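Putative glucoamylase (PDB 4GL3) probably hydrolyses glycosidic bonds in glucose-containing saccharides as a glucoamylase-like enzyme. Local coordinates at residues 262-267 with 413-418. Sequence-based numbering, arbitrary orientation.
Sequences RGLKDR and LGFTSP
Over one face of the Phe-415 ring sits the methylene of Asp-266, a CH-pi contact with CB 3.8 Å from the ring centroid and only 11° off its normal. Leu-264 approaches the same ring obliquely, its CD1 3.6 Å from Phe-415 CD2, and the ring also touches His-197 and Ile-201 of helix 197-205. With CG between backbone N and carbonyl carbon (chi1 66°), the Asp-266 side chain runs alongside Phe-415, its carboxylate turned 39° from the ring plane. That carboxylate is held from elsewhere: OD2 bonds the hydroxyls of Tyr-216 and Tyr-271, OD1 the amides of Tyr-268 and Ala-269. Lys-265 and Thr-416 form a single antiparallel bridge, a hydrogen-bonded pair, with Lys-265 N to Thr-416 O 3.1 Å and Thr-416 N to Lys-265 O 2.9 Å. Waters extend the pairing: one lies 2.7 Å from Arg-262 O and 2.6 Å from Ser-417 OG, another joins Gly-263 O to Thr-416 OG1. An alanine in place of Phe-415 would probably leave the Asp-266 methylene and Leu-264 without their aromatic partner and open a gap toward helix 197-205. Gly-414 ends helix 404-412 in a Schellman motif. Beyond it, backbone bonds and waters satisfy main-chain polar atoms, while carbon packs on the ring.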
# COMPACT_ATOMS: atom_id res chain seq x y z
N ARG A 262 -4.04 -14.37 -4.56
CA ARG A 262 -3.87 -15.77 -4.92
C ARG A 262 -5.24 -16.49 -5.03
O ARG A 262 -6.03 -16.51 -4.09
CB ARG A 262 -2.96 -16.47 -3.89
CG ARG A 262 -1.56 -15.84 -3.82
CD ARG A 262 -0.72 -16.45 -2.71
NE ARG A 262 -1.44 -16.28 -1.44
CZ ARG A 262 -1.25 -17.01 -0.35
NH1 ARG A 262 -0.33 -17.95 -0.31
NH2 ARG A 262 -1.97 -16.78 0.73
N GLY A 263 -5.52 -17.03 -6.21
CA GLY A 263 -6.81 -17.65 -6.52
C GLY A 263 -7.94 -16.63 -6.63
O GLY A 263 -9.10 -17.02 -6.75
N LEU A 264 -7.62 -15.33 -6.61
CA LEU A 264 -8.64 -14.28 -6.75
C LEU A 264 -8.97 -14.01 -8.21
O LEU A 264 -8.08 -13.76 -9.00
CB LEU A 264 -8.16 -13.00 -6.07
CG LEU A 264 -9.20 -11.88 -5.88
CD1 LEU A 264 -10.23 -12.30 -4.83
CD2 LEU A 264 -8.46 -10.58 -5.52
N LYS A 265 -10.27 -14.07 -8.56
CA LYS A 265 -10.72 -13.94 -9.94
C LYS A 265 -12.04 -13.18 -9.99
O LYS A 265 -12.93 -13.45 -9.18
CB LYS A 265 -10.98 -15.31 -10.58
CG LYS A 265 -9.77 -16.26 -10.69
CD LYS A 265 -10.15 -17.46 -11.57
CE LYS A 265 -8.99 -18.36 -11.98
NZ LYS A 265 -8.32 -18.94 -10.79
N ASP A 266 -12.20 -12.25 -10.93
CA ASP A 266 -13.52 -11.66 -11.21
C ASP A 266 -13.74 -11.88 -12.69
O ASP A 266 -12.99 -12.66 -13.31
CB ASP A 266 -13.64 -10.20 -10.76
CG ASP A 266 -12.73 -9.25 -11.52
OD1 ASP A 266 -12.05 -9.70 -12.47
OD2 ASP A 266 -12.66 -8.07 -11.11
N ARG A 267 -14.75 -11.24 -13.28
CA ARG A 267 -15.03 -11.49 -14.70
C ARG A 267 -13.96 -10.89 -15.61
O ARG A 267 -13.99 -11.15 -16.74
CB ARG A 267 -16.43 -11.00 -15.11
CG ARG A 267 -16.60 -9.49 -15.17
CD ARG A 267 -17.95 -9.07 -15.78
NE ARG A 267 -19.03 -9.15 -14.80
CZ ARG A 267 -20.17 -8.44 -14.82
NH1 ARG A 267 -20.43 -7.54 -15.78
NH2 ARG A 267 -21.08 -8.60 -13.86
N LEU A 413 -19.44 -8.28 -6.06
CA LEU A 413 -18.76 -7.89 -7.25
C LEU A 413 -18.43 -9.06 -8.17
O LEU A 413 -17.86 -8.85 -9.21
CB LEU A 413 -17.50 -7.08 -6.93
CG LEU A 413 -17.74 -5.74 -6.25
CD1 LEU A 413 -16.41 -5.02 -6.04
CD2 LEU A 413 -18.76 -4.91 -7.02
N GLY A 414 -18.83 -10.28 -7.81
CA GLY A 414 -18.67 -11.42 -8.68
C GLY A 414 -17.35 -12.14 -8.51
O GLY A 414 -16.99 -12.94 -9.35
N PHE A 415 -16.62 -11.92 -7.44
CA PHE A 415 -15.32 -12.60 -7.29
C PHE A 415 -15.48 -14.04 -6.84
O PHE A 415 -16.44 -14.35 -6.17
CB PHE A 415 -14.45 -11.94 -6.25
CG PHE A 415 -13.79 -10.69 -6.69
CD1 PHE A 415 -14.50 -9.49 -6.69
CD2 PHE A 415 -12.49 -10.70 -7.12
CE1 PHE A 415 -13.87 -8.31 -7.08
CE2 PHE A 415 -11.88 -9.55 -7.53
CZ PHE A 415 -12.57 -8.34 -7.49
N THR A 416 -14.53 -14.90 -7.25
CA THR A 416 -14.30 -16.21 -6.62
C THR A 416 -12.90 -16.16 -5.97
O THR A 416 -12.00 -15.37 -6.38
CB THR A 416 -14.37 -17.36 -7.63
OG1 THR A 416 -13.44 -17.07 -8.67
CG2 THR A 416 -15.80 -17.55 -8.24
N SER A 417 -12.72 -16.95 -4.92
CA SER A 417 -11.45 -16.97 -4.14
C SER A 417 -11.47 -18.24 -3.28
O SER A 417 -12.55 -18.70 -2.89
CB SER A 417 -11.35 -15.72 -3.26
OG SER A 417 -10.28 -15.79 -2.32
N PRO A 418 -10.30 -18.80 -2.96
CA PRO A 418 -10.32 -19.91 -2.00
C PRO A 418 -10.86 -19.51 -0.62
O PRO A 418 -11.26 -20.38 0.13
CB PRO A 418 -8.86 -20.34 -1.89
CG PRO A 418 -8.05 -19.26 -2.51
CD PRO A 418 -8.95 -18.48 -3.43
O HOH W 1 -7.86 -15.02 -2.75
O HOH W 2 -11.28 -18.35 -7.90
O HOH W 3 -16.86 -9.84 -11.72